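Local structure of putative short-chain dehydrogenase/reductase (Burkholderia xenovorans, 5IZ4) at residues 18-23 with 69-74; 32-37 with 97-102; 41-46 with 59-64; 83-88 with 133-138. The protein is a putative short-chain dehydrogenase/reductase that binds ADP in its nucleotide pocket and may act as an NADPH-dependent 3-oxoacyl-[acyl-carrier-protein] reductase. All blocks are in the same frame, centred on the assembly; numbering follows the deposited sequence.

Contact 1 (18-23 with 69-74). With ADP (adenosine-5'-diphosphate), chain B.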
# COMPACT_ATOMS: atom_id res chain seq x y z
N VAL A 18 -12.97 15.91 -22.08
CA VAL A 18 -12.70 14.94 -23.14
C VAL A 18 -12.77 13.54 -22.54
O VAL A 18 -12.11 13.26 -21.54
CB VAL A 18 -11.33 15.19 -23.79
CG1 VAL A 18 -11.04 14.15 -24.87
CG2 VAL A 18 -11.25 16.61 -24.36
N ILE A 19 -13.57 12.66 -23.15
CA ILE A 19 -13.78 11.31 -22.62
C ILE A 19 -13.44 10.31 -23.71
O ILE A 19 -14.12 10.27 -24.74
CB ILE A 19 -15.24 11.12 -22.14
CG1 ILE A 19 -15.66 12.20 -21.13
CG2 ILE A 19 -15.43 9.73 -21.52
CD1 ILE A 19 -16.49 13.35 -21.75
N THR A 20 -12.41 9.49 -23.49
CA THR A 20 -12.23 8.35 -24.40
C THR A 20 -13.04 7.17 -23.88
O THR A 20 -13.47 7.14 -22.73
CB THR A 20 -10.76 7.94 -24.56
OG1 THR A 20 -10.26 7.41 -23.32
CG2 THR A 20 -9.90 9.11 -25.03
N GLY A 21 -13.25 6.18 -24.75
CA GLY A 21 -14.12 5.09 -24.38
C GLY A 21 -15.53 5.55 -24.09
O GLY A 21 -16.22 4.94 -23.25
N SER A 22 -15.98 6.60 -24.76
CA SER A 22 -17.22 7.28 -24.38
C SER A 22 -18.46 6.66 -25.00
O SER A 22 -19.57 7.12 -24.71
CB SER A 22 -17.15 8.76 -24.77
OG SER A 22 -18.21 9.47 -24.13
N ALA A 23 -18.31 5.62 -25.83
CA ALA A 23 -19.46 5.03 -26.49
C ALA A 23 -20.31 4.16 -25.57
O ALA A 23 -21.46 3.87 -25.90
CB ALA A 23 -19.02 4.19 -27.69
N LEU A 69 -19.37 17.26 -29.12
CA LEU A 69 -18.80 16.85 -30.39
C LEU A 69 -18.39 15.40 -30.24
O LEU A 69 -18.06 14.96 -29.13
CB LEU A 69 -17.62 17.73 -30.82
CG LEU A 69 -16.23 17.69 -30.18
CD1 LEU A 69 -15.41 16.48 -30.61
CD2 LEU A 69 -15.49 18.96 -30.57
N ILE A 70 -18.42 14.64 -31.33
CA ILE A 70 -17.96 13.26 -31.33
C ILE A 70 -16.68 13.20 -32.13
O ILE A 70 -16.61 13.74 -33.24
CB ILE A 70 -19.00 12.30 -31.92
CG1 ILE A 70 -20.30 12.32 -31.11
CG2 ILE A 70 -18.44 10.88 -31.97
CD1 ILE A 70 -21.35 11.35 -31.64
N PHE A 71 -15.66 12.54 -31.58
CA PHE A 71 -14.46 12.26 -32.35
C PHE A 71 -14.20 10.76 -32.39
O PHE A 71 -14.51 10.04 -31.43
CB PHE A 71 -13.24 13.02 -31.79
CG PHE A 71 -12.82 12.61 -30.40
CD1 PHE A 71 -11.93 11.55 -30.20
CD2 PHE A 71 -13.29 13.29 -29.28
CE1 PHE A 71 -11.53 11.18 -28.92
CE2 PHE A 71 -12.89 12.93 -28.00
CZ PHE A 71 -12.01 11.87 -27.82
N ASP A 72 -13.67 10.30 -33.51
CA ASP A 72 -13.16 8.94 -33.60
C ASP A 72 -11.69 8.94 -33.22
O ASP A 72 -10.94 9.85 -33.61
CB ASP A 72 -13.31 8.36 -35.00
CG ASP A 72 -14.75 8.10 -35.40
OD1 ASP A 72 -15.66 8.32 -34.59
OD2 ASP A 72 -14.95 7.67 -36.55
N ALA A 73 -11.27 7.93 -32.46
CA ALA A 73 -9.84 7.74 -32.20
C ALA A 73 -9.59 6.32 -31.71
O ALA A 73 -10.26 5.85 -30.79
CB ALA A 73 -9.31 8.74 -31.18
N ASP A 74 -8.62 5.66 -32.33
CA ASP A 74 -8.02 4.45 -31.78
C ASP A 74 -6.85 4.97 -30.96
O ASP A 74 -5.85 5.41 -31.51
CB ASP A 74 -7.59 3.53 -32.92
CG ASP A 74 -6.88 2.26 -32.45
OD1 ASP A 74 -6.42 2.21 -31.30
OD2 ASP A 74 -6.76 1.31 -33.25
PB ADP B . -16.17 -0.15 -19.03
O1B ADP B . -14.74 0.35 -19.44
O2B ADP B . -17.32 0.90 -19.10
O3B ADP B . -16.25 -1.14 -17.82
PA ADP B . -16.54 -0.76 -21.99
O1A ADP B . -15.83 -1.92 -22.90
O2A ADP B . -17.96 -0.41 -22.53
O3A ADP B . -16.39 -1.23 -20.48
O5' ADP B . -15.48 0.47 -22.34
C5' ADP B . -14.35 0.29 -23.21
C4' ADP B . -14.52 1.34 -24.30
O4' ADP B . -13.22 1.61 -24.96
C3' ADP B . -15.49 0.92 -25.44
O3' ADP B . -16.20 2.01 -25.95
C2' ADP B . -14.46 0.43 -26.50
O2' ADP B . -15.12 0.50 -27.76
C1' ADP B . -13.38 1.48 -26.36
N9 ADP B . -12.12 1.05 -26.98
C8 ADP B . -11.57 -0.24 -27.09
N7 ADP B . -10.43 -0.21 -27.73
C5 ADP B . -10.21 1.11 -28.06
C6 ADP B . -9.18 1.75 -28.73
N6 ADP B . -8.13 1.04 -29.21
N1 ADP B . -9.24 3.07 -28.90
C2 ADP B . -10.30 3.75 -28.43
N3 ADP B . -11.32 3.22 -27.78
C4 ADP B . -11.25 1.90 -27.60
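The ring of Phe-71 reaches across to Val-18, whose CG1 lies 3.8 Å from Phe-71 CE2 and nearly as close to CZ, the two side chains crossing at about a right angle. CZ also approaches the carbonyl oxygen of Ile-19, and Thr-20 CG2 sits at the ring edge, 4.5 Å from Phe-71 CZ. What brings the ring here is the first torsion of Phe-71 (chi1 65°), which sets CG between its own backbone N and carbonyl carbon and tips the aromatic group toward 18-20.

Farther along the chain both segments reach the nucleotide. Asp-74 OD1 accepts a hydrogen bond from N6 of ADP at 2.9 Å (N-H...O angle 156°) and is also bound by the backbone N of Gly-76, which helps fix the carboxylate against the adenine. Gly-21, whose positive phi suits glycine, passes close to the ribose, its CA 3.6 Å from ADP O4'. Thr-20 OG1 is hydrogen-bonded to the backbone N of Ala-102.

The strands 16-20 and 68-72 are not neighbours in the parallel Rossmann sheet: strand 40-45 runs between them, and Phe-71 bridges it over Ala-42, with Ala-84 of helix 78-92 against the ring and Met-87 against Phe-71 CB.

Contact 2 (32-37 with 97-102). With ADP (adenosine-5'-diphosphate), chain B.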
# COMPACT_ATOMS: atom_id res chain seq x y z
N LEU A 32 -22.14 11.75 -19.70
CA LEU A 32 -23.45 12.23 -19.26
C LEU A 32 -23.33 13.06 -17.98
O LEU A 32 -23.95 14.12 -17.86
CB LEU A 32 -24.39 11.05 -19.05
CG LEU A 32 -25.84 11.42 -18.71
CD1 LEU A 32 -26.42 12.38 -19.74
CD2 LEU A 32 -26.71 10.17 -18.60
N ARG A 33 -22.53 12.59 -17.02
CA ARG A 33 -22.41 13.30 -15.75
C ARG A 33 -21.80 14.68 -15.94
O ARG A 33 -22.24 15.66 -15.32
CB ARG A 33 -21.57 12.49 -14.76
CG ARG A 33 -21.43 13.17 -13.40
CD ARG A 33 -22.80 13.36 -12.77
NE ARG A 33 -22.78 14.07 -11.49
CZ ARG A 33 -22.83 15.39 -11.38
NH1 ARG A 33 -22.85 16.16 -12.46
NH2 ARG A 33 -22.83 15.96 -10.18
N PHE A 34 -20.77 14.79 -16.79
CA PHE A 34 -20.22 16.11 -17.08
C PHE A 34 -21.23 16.97 -17.83
O PHE A 34 -21.33 18.18 -17.57
CB PHE A 34 -18.89 15.99 -17.84
CG PHE A 34 -17.69 15.78 -16.94
CD1 PHE A 34 -17.40 14.53 -16.43
CD2 PHE A 34 -16.87 16.84 -16.59
CE1 PHE A 34 -16.31 14.34 -15.58
CE2 PHE A 34 -15.78 16.67 -15.75
CZ PHE A 34 -15.49 15.41 -15.24
N ALA A 35 -22.01 16.36 -18.73
CA ALA A 35 -23.07 17.11 -19.41
C ALA A 35 -24.08 17.66 -18.41
O ALA A 35 -24.54 18.81 -18.54
CB ALA A 35 -23.75 16.22 -20.44
N GLN A 36 -24.45 16.86 -17.41
CA GLN A 36 -25.38 17.31 -16.38
C GLN A 36 -24.82 18.46 -15.56
O GLN A 36 -25.59 19.25 -15.00
CB GLN A 36 -25.76 16.12 -15.49
CG GLN A 36 -26.70 15.16 -16.21
CD GLN A 36 -26.78 13.78 -15.58
OE1 GLN A 36 -25.91 13.38 -14.81
NE2 GLN A 36 -27.83 13.04 -15.93
N ALA A 37 -23.50 18.57 -15.47
CA ALA A 37 -22.85 19.66 -14.76
C ALA A 37 -22.73 20.92 -15.59
O ALA A 37 -22.22 21.93 -15.09
CB ALA A 37 -21.47 19.20 -14.30
N ALA A 97 -10.63 18.78 -18.48
CA ALA A 97 -10.53 17.45 -17.89
C ALA A 97 -10.42 16.43 -19.01
O ALA A 97 -11.05 16.60 -20.06
CB ALA A 97 -11.74 17.13 -17.00
N LEU A 98 -9.64 15.39 -18.78
CA LEU A 98 -9.54 14.24 -19.68
C LEU A 98 -9.84 13.00 -18.85
O LEU A 98 -9.19 12.78 -17.83
CB LEU A 98 -8.14 14.14 -20.31
CG LEU A 98 -7.82 12.81 -21.00
CD1 LEU A 98 -8.68 12.64 -22.25
CD2 LEU A 98 -6.33 12.78 -21.35
N ILE A 99 -10.82 12.21 -19.28
CA ILE A 99 -11.17 10.97 -18.60
C ILE A 99 -10.83 9.82 -19.55
O ILE A 99 -11.50 9.61 -20.57
CB ILE A 99 -12.65 10.93 -18.20
CG1 ILE A 99 -13.16 12.31 -17.75
CG2 ILE A 99 -12.87 9.89 -17.10
CD1 ILE A 99 -12.55 12.82 -16.43
N ASN A 100 -9.77 9.07 -19.22
CA ASN A 100 -9.28 7.99 -20.07
C ASN A 100 -10.05 6.71 -19.75
O ASN A 100 -9.65 5.94 -18.88
CB ASN A 100 -7.78 7.79 -19.87
CG ASN A 100 -6.96 8.92 -20.46
OD1 ASN A 100 -7.03 9.18 -21.66
ND2 ASN A 100 -6.18 9.60 -19.62
N CYS A 101 -11.14 6.46 -20.49
CA CYS A 101 -11.93 5.26 -20.29
C CYS A 101 -11.76 4.24 -21.41
O CYS A 101 -12.31 3.13 -21.30
CB CYS A 101 -13.43 5.59 -20.16
SG CYS A 101 -13.78 6.90 -18.96
N ALA A 102 -11.04 4.57 -22.47
CA ALA A 102 -10.80 3.59 -23.52
C ALA A 102 -10.01 2.42 -22.95
O ALA A 102 -9.03 2.62 -22.22
CB ALA A 102 -10.03 4.25 -24.68
PB ADP B . -16.17 -0.15 -19.03
O1B ADP B . -14.74 0.35 -19.44
O2B ADP B . -17.32 0.90 -19.10
O3B ADP B . -16.25 -1.14 -17.82
PA ADP B . -16.54 -0.76 -21.99
O1A ADP B . -15.83 -1.92 -22.90
O2A ADP B . -17.96 -0.41 -22.53
O3A ADP B . -16.39 -1.23 -20.48
O5' ADP B . -15.48 0.47 -22.34
C5' ADP B . -14.35 0.29 -23.21
C4' ADP B . -14.52 1.34 -24.30
O4' ADP B . -13.22 1.61 -24.96
C3' ADP B . -15.49 0.92 -25.44
O3' ADP B . -16.20 2.01 -25.95
C2' ADP B . -14.46 0.43 -26.50
O2' ADP B . -15.12 0.50 -27.76
C1' ADP B . -13.38 1.48 -26.36
N9 ADP B . -12.12 1.05 -26.98
C8 ADP B . -11.57 -0.24 -27.09
N7 ADP B . -10.43 -0.21 -27.73
C5 ADP B . -10.21 1.11 -28.06
C6 ADP B . -9.18 1.75 -28.73
N6 ADP B . -8.13 1.04 -29.21
N1 ADP B . -9.24 3.07 -28.90
C2 ADP B . -10.30 3.75 -28.43
N3 ADP B . -11.32 3.22 -27.78
C4 ADP B . -11.25 1.90 -27.60
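Phe-34 and Ile-99 extend toward each other from opposite directions, the aromatic ring from helix 25-36 and the aliphatic chain from strand 97-100. The meeting atom of the isoleucine is CD1, which lies 4.1 Å from Phe-34 CZ and equally near CE1, so that one methyl rests against two adjoining ring carbons. Its approach to the ring is oblique. Ile-99 gets there through two bends of like sign: CG1 stands anti to the carbonyl carbon (chi1 -37°, well short of a fully staggered value), and chi2 of -68° then folds CD1 round. Beside it, Ala-97 CB comes 4.3 Å from Phe-34 CE2, again obliquely; residues 97 and 99 present the same face of the strand to the helix.

This is a helix laid on one face of the parallel sheet of a Rossmann fold, strand 97-100 being the immediate neighbour of strand 16-20, from which helix 25-36 follows.

In Phe-34, chi1 of -85° sends the ring off the helix toward the sheet, where CZ and CE1 meet Ile-99 and CE2 meets Ala-97. The ring is also held from outside the two segments: Trp-39 and Trp-246 each meet it edge-to-face, and Thr-249 of helix 238-250 touches it. Farther along the second segment, past the strand end, the chain reaches the nucleotide, where Ala-102 CB lies 3.5 Å from ADP N3 and Ala-102 CA 3.4 Å from O4' of the ribose.

Contact 3 (41-46 with 59-64). With ADP (adenosine-5'-diphosphate), chain B.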
# COMPACT_ATOMS: atom_id res chain seq x y z
N VAL A 41 -18.79 18.47 -23.72
CA VAL A 41 -18.18 17.14 -23.69
C VAL A 41 -17.72 16.76 -25.08
O VAL A 41 -18.47 16.92 -26.06
CB VAL A 41 -19.14 16.09 -23.09
CG1 VAL A 41 -19.37 16.39 -21.62
CG2 VAL A 41 -20.47 16.07 -23.84
N ALA A 42 -16.47 16.31 -25.18
CA ALA A 42 -15.92 15.73 -26.40
C ALA A 42 -16.02 14.21 -26.24
O ALA A 42 -15.33 13.61 -25.41
CB ALA A 42 -14.49 16.18 -26.64
N ILE A 43 -16.92 13.61 -27.02
CA ILE A 43 -17.30 12.21 -26.85
C ILE A 43 -16.40 11.36 -27.73
O ILE A 43 -16.49 11.40 -28.96
CB ILE A 43 -18.79 12.02 -27.19
CG1 ILE A 43 -19.65 12.65 -26.09
CG2 ILE A 43 -19.15 10.55 -27.34
CD1 ILE A 43 -21.05 12.97 -26.54
N GLY A 44 -15.52 10.59 -27.10
CA GLY A 44 -14.58 9.79 -27.86
C GLY A 44 -15.16 8.45 -28.27
O GLY A 44 -15.38 7.57 -27.44
N ASN A 45 -15.42 8.31 -29.57
CA ASN A 45 -15.90 7.07 -30.15
C ASN A 45 -14.72 6.26 -30.67
O ASN A 45 -13.73 6.82 -31.14
CB ASN A 45 -16.87 7.37 -31.30
CG ASN A 45 -17.38 6.11 -31.96
OD1 ASN A 45 -18.05 5.31 -31.33
ND2 ASN A 45 -17.08 5.95 -33.24
N PHE A 46 -14.84 4.93 -30.60
CA PHE A 46 -13.78 4.05 -31.10
C PHE A 46 -13.80 3.98 -32.62
O PHE A 46 -12.93 4.55 -33.29
CB PHE A 46 -13.91 2.66 -30.46
CG PHE A 46 -12.81 1.69 -30.86
CD1 PHE A 46 -11.60 2.14 -31.38
CD2 PHE A 46 -13.01 0.32 -30.73
CE1 PHE A 46 -10.61 1.24 -31.75
CE2 PHE A 46 -12.02 -0.58 -31.11
CZ PHE A 46 -10.82 -0.12 -31.62
N ALA A 59 -26.77 12.23 -27.91
CA ALA A 59 -28.14 12.71 -27.81
C ALA A 59 -28.53 12.92 -26.35
O ALA A 59 -29.20 13.91 -26.01
CB ALA A 59 -29.10 11.74 -28.48
N LEU A 60 -28.12 12.01 -25.48
CA LEU A 60 -28.45 12.16 -24.06
C LEU A 60 -27.71 13.34 -23.43
O LEU A 60 -28.28 14.05 -22.58
CB LEU A 60 -28.11 10.87 -23.32
CG LEU A 60 -28.97 9.66 -23.69
CD1 LEU A 60 -28.43 8.42 -23.00
CD2 LEU A 60 -30.42 9.91 -23.31
N CYS A 61 -26.46 13.57 -23.82
CA CYS A 61 -25.70 14.70 -23.29
C CYS A 61 -26.30 16.02 -23.75
O CYS A 61 -26.32 17.00 -22.98
CB CYS A 61 -24.24 14.61 -23.71
SG CYS A 61 -23.32 13.30 -22.91
N ARG A 62 -26.76 16.09 -25.00
CA ARG A 62 -27.41 17.30 -25.48
C ARG A 62 -28.74 17.53 -24.77
O ARG A 62 -29.12 18.67 -24.50
CB ARG A 62 -27.62 17.22 -26.99
CG ARG A 62 -26.34 17.34 -27.78
CD ARG A 62 -26.58 17.08 -29.25
NE ARG A 62 -27.25 18.19 -29.95
CZ ARG A 62 -26.61 19.24 -30.46
NH1 ARG A 62 -25.29 19.34 -30.33
NH2 ARG A 62 -27.29 20.18 -31.10
N ASP A 63 -29.47 16.44 -24.49
CA ASP A 63 -30.71 16.55 -23.73
C ASP A 63 -30.44 17.06 -22.33
O ASP A 63 -31.27 17.79 -21.75
CB ASP A 63 -31.41 15.20 -23.69
CG ASP A 63 -32.65 15.22 -22.84
OD1 ASP A 63 -33.72 15.63 -23.36
OD2 ASP A 63 -32.57 14.84 -21.65
N ALA A 64 -29.29 16.69 -21.76
CA ALA A 64 -28.84 17.21 -20.47
C ALA A 64 -28.40 18.65 -20.56
O ALA A 64 -28.13 19.26 -19.52
CB ALA A 64 -27.70 16.34 -19.93
PB ADP B . -16.17 -0.15 -19.03
O1B ADP B . -14.74 0.35 -19.44
O2B ADP B . -17.32 0.90 -19.10
O3B ADP B . -16.25 -1.14 -17.82
PA ADP B . -16.54 -0.76 -21.99
O1A ADP B . -15.83 -1.92 -22.90
O2A ADP B . -17.96 -0.41 -22.53
O3A ADP B . -16.39 -1.23 -20.48
O5' ADP B . -15.48 0.47 -22.34
C5' ADP B . -14.35 0.29 -23.21
C4' ADP B . -14.52 1.34 -24.30
O4' ADP B . -13.22 1.61 -24.96
C3' ADP B . -15.49 0.92 -25.44
O3' ADP B . -16.20 2.01 -25.95
C2' ADP B . -14.46 0.43 -26.50
O2' ADP B . -15.12 0.50 -27.76
C1' ADP B . -13.38 1.48 -26.36
N9 ADP B . -12.12 1.05 -26.98
C8 ADP B . -11.57 -0.24 -27.09
N7 ADP B . -10.43 -0.21 -27.73
C5 ADP B . -10.21 1.11 -28.06
C6 ADP B . -9.18 1.75 -28.73
N6 ADP B . -8.13 1.04 -29.21
N1 ADP B . -9.24 3.07 -28.90
C2 ADP B . -10.30 3.75 -28.43
N3 ADP B . -11.32 3.22 -27.78
C4 ADP B . -11.25 1.90 -27.60
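Apolar contacts join the two segments through a single helical residue, Cys-61, which faces two residues of strand 40-45. Val-41 meets it with one branch: CG2 lies 4.0 Å from Cys-61 CB and 4.1 Å from Cys-61 SG, so the methyl rests against both side-chain atoms of the cysteine. That branch occupies the hindered site between the backbone N and the carbonyl carbon of Val-41, while CG1 turns to Phe-34 of helix 25-36. Two residues on, and on the same face of the strand, Ile-43 extends to the sulfur with its end methyl, CD1 being 4.3 Å from Cys-61 SG; its nearly straight outer chain (chi2 159°) carries CD1 out to the helix. Ala-31 and Ala-35 of helix 25-36 also touch Cys-61, so that this helix and the sheet together bury it.

Polar bonds act where the strand ends. Asn-45 ND2 is hydrogen-bonded to Asp-47 O and to Asp-72 OD1, and its OD1 to Thr-50 OG1, tying the strand end to the following turn and to strand 68-72.

The aromatic contact is made by Phe-46. One face of its ring lies against the adenine of ADP, with C5 3.6 Å above the ring plane and over its centre, while Phe-46 CE1 approaches ADP C6 to 3.4 Å.

Strand 40-45, helix 51-63 and strand 68-72 form a beta-alpha-beta crossover of the Rossmann fold; strand 40-45, the second of the fold in chain order, leads to Phe-46 beside the adenosine, as in related dinucleotide-binding proteins.

Contact 4 (83-88 with 133-138)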
# COMPACT_ATOMS: atom_id res chain seq x y z
N HIS A 83 -4.98 14.06 -33.50
CA HIS A 83 -6.09 14.58 -34.29
C HIS A 83 -7.30 14.88 -33.41
O HIS A 83 -7.99 15.89 -33.61
CB HIS A 83 -6.46 13.59 -35.39
CG HIS A 83 -7.53 14.09 -36.31
ND1 HIS A 83 -8.87 13.97 -36.02
CD2 HIS A 83 -7.46 14.71 -37.51
CE1 HIS A 83 -9.58 14.50 -37.01
NE2 HIS A 83 -8.74 14.95 -37.93
N ALA A 84 -7.58 14.00 -32.45
CA ALA A 84 -8.73 14.20 -31.56
C ALA A 84 -8.59 15.49 -30.77
O ALA A 84 -9.53 16.29 -30.68
CB ALA A 84 -8.88 13.00 -30.63
N VAL A 85 -7.40 15.73 -30.21
CA VAL A 85 -7.18 16.96 -29.46
C VAL A 85 -7.25 18.17 -30.38
O VAL A 85 -7.77 19.22 -29.99
CB VAL A 85 -5.85 16.88 -28.69
CG1 VAL A 85 -5.45 18.24 -28.16
CG2 VAL A 85 -5.98 15.88 -27.54
N ASP A 86 -6.76 18.03 -31.62
CA ASP A 86 -6.88 19.13 -32.58
C ASP A 86 -8.34 19.47 -32.84
O ASP A 86 -8.68 20.65 -32.97
CB ASP A 86 -6.19 18.76 -33.89
CG ASP A 86 -4.69 18.86 -33.82
OD1 ASP A 86 -4.18 19.45 -32.84
OD2 ASP A 86 -4.01 18.37 -34.75
N MET A 87 -9.20 18.46 -32.94
CA MET A 87 -10.62 18.72 -33.18
C MET A 87 -11.24 19.46 -32.00
O MET A 87 -12.02 20.41 -32.20
CB MET A 87 -11.36 17.40 -33.44
CG MET A 87 -12.85 17.55 -33.74
SD MET A 87 -13.72 15.98 -33.97
CE MET A 87 -12.65 15.19 -35.17
N VAL A 88 -10.91 19.06 -30.78
CA VAL A 88 -11.40 19.73 -29.59
C VAL A 88 -10.86 21.15 -29.50
O VAL A 88 -11.59 22.09 -29.18
CB VAL A 88 -11.04 18.91 -28.34
CG1 VAL A 88 -11.51 19.62 -27.06
CG2 VAL A 88 -11.63 17.51 -28.45
N TYR A 133 -1.51 6.81 -22.14
CA TYR A 133 -0.42 7.78 -22.12
C TYR A 133 -0.48 8.71 -23.33
O TYR A 133 -0.29 9.93 -23.20
CB TYR A 133 0.92 7.06 -22.09
CG TYR A 133 2.08 8.01 -22.20
CD1 TYR A 133 2.68 8.27 -23.43
CD2 TYR A 133 2.56 8.68 -21.08
CE1 TYR A 133 3.74 9.16 -23.55
CE2 TYR A 133 3.62 9.57 -21.18
CZ TYR A 133 4.20 9.81 -22.42
OH TYR A 133 5.24 10.69 -22.52
N GLN A 134 -0.70 8.16 -24.52
CA GLN A 134 -0.67 8.98 -25.73
C GLN A 134 -1.80 10.01 -25.72
O GLN A 134 -1.60 11.16 -26.15
CB GLN A 134 -0.74 8.09 -26.98
CG GLN A 134 0.58 7.33 -27.20
CD GLN A 134 0.59 6.46 -28.46
OE1 GLN A 134 1.65 6.21 -29.03
NE2 GLN A 134 -0.59 5.96 -28.87
N MET A 135 -2.97 9.63 -25.22
CA MET A 135 -4.08 10.57 -25.14
C MET A 135 -3.77 11.67 -24.13
O MET A 135 -3.98 12.86 -24.41
CB MET A 135 -5.36 9.83 -24.74
CG MET A 135 -6.62 10.64 -24.96
SD MET A 135 -6.89 10.96 -26.72
CE MET A 135 -7.88 12.45 -26.60
N THR A 136 -3.25 11.29 -22.97
CA THR A 136 -2.89 12.26 -21.95
C THR A 136 -1.84 13.23 -22.47
O THR A 136 -1.99 14.45 -22.34
CB THR A 136 -2.39 11.55 -20.69
OG1 THR A 136 -3.40 10.66 -20.20
CG2 THR A 136 -2.08 12.57 -19.62
N ARG A 137 -0.77 12.69 -23.07
CA ARG A 137 0.28 13.54 -23.64
C ARG A 137 -0.28 14.52 -24.66
O ARG A 137 0.12 15.69 -24.68
CB ARG A 137 1.37 12.68 -24.29
CG ARG A 137 2.41 13.50 -25.05
CD ARG A 137 3.58 12.66 -25.61
NE ARG A 137 3.14 11.67 -26.60
CZ ARG A 137 3.90 10.69 -27.07
NH1 ARG A 137 5.15 10.56 -26.65
NH2 ARG A 137 3.41 9.84 -27.97
N ALA A 138 -1.18 14.05 -25.53
CA ALA A 138 -1.73 14.94 -26.56
C ALA A 138 -2.51 16.10 -25.95
O ALA A 138 -2.48 17.21 -26.48
CB ALA A 138 -2.62 14.14 -27.52
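Helices 78-92 and 118-146 run in broadly the same direction where residues 83-88 meet 133-138, the axes of these short segments 9.9 Å apart at closest approach and inclined at 35°. Both lie on one face of the Rossmann-fold sheet, against strands 16-20, 68-72 and 97-100. The backbones come nearest at Val-85 and Ala-138, whose CA atoms are 6.5 Å apart, a spacing that the small alanine permits.

Val-85 carries most of the contact and uses both branches. CG2, anti to its own carbonyl carbon, packs 3.8 Å from Ala-138 CB; CG1, anti to the backbone N (chi1 167°), points to a carbonyl of the partner helix. Met-135 adds a longer arm from one turn earlier. Its CG is anti to the backbone N, but a bend at chi2 (65°) brings the terminal methyl round to the other helix, where CE lies 4.0 Å from Val-85 CG2 and 4.2 Å from Ala-84 CB. The same methyl also touches Val-18, while the inner part of the chain lies on Thr-20 and Leu-98.

Elsewhere on helix 118-146 the second subunit is reached: Arg-137 NH1 is hydrogen-bonded to Phe-113 O and Ile-116 O of that chain, while NH2 forms a salt bridge with Asp-78 of its own chain. Back between the two helices, the methyl Val-85 CG1 rests 3.6 Å from the carbonyl oxygen Ala-138 O.

How the contacts relate
Contacts 1, 2 and 3 each contribute residues to the ADP pocket, contact 1 from both of its segments, and they converge on the one nucleotide from the ends of neighbouring parallel strands. The sheet ties them together. Contacts 1 and 2 share the pairing of strands 16-20 and 97-100, with Val-18 O 2.8 Å from Ile-99 N, and contact 1 meets contact 3 where Phe-71 O lies 2.7 Å from Asn-45 N. Contacts 2 and 3, centres about 9 Å apart, join helices to the sheet and adjoin through Ala-35 and Cys-61. Contact 4 is set back, the Met-135 side chain about 8 Å from ADP, yet packs on contact 1 through Ala-84 and Phe-71.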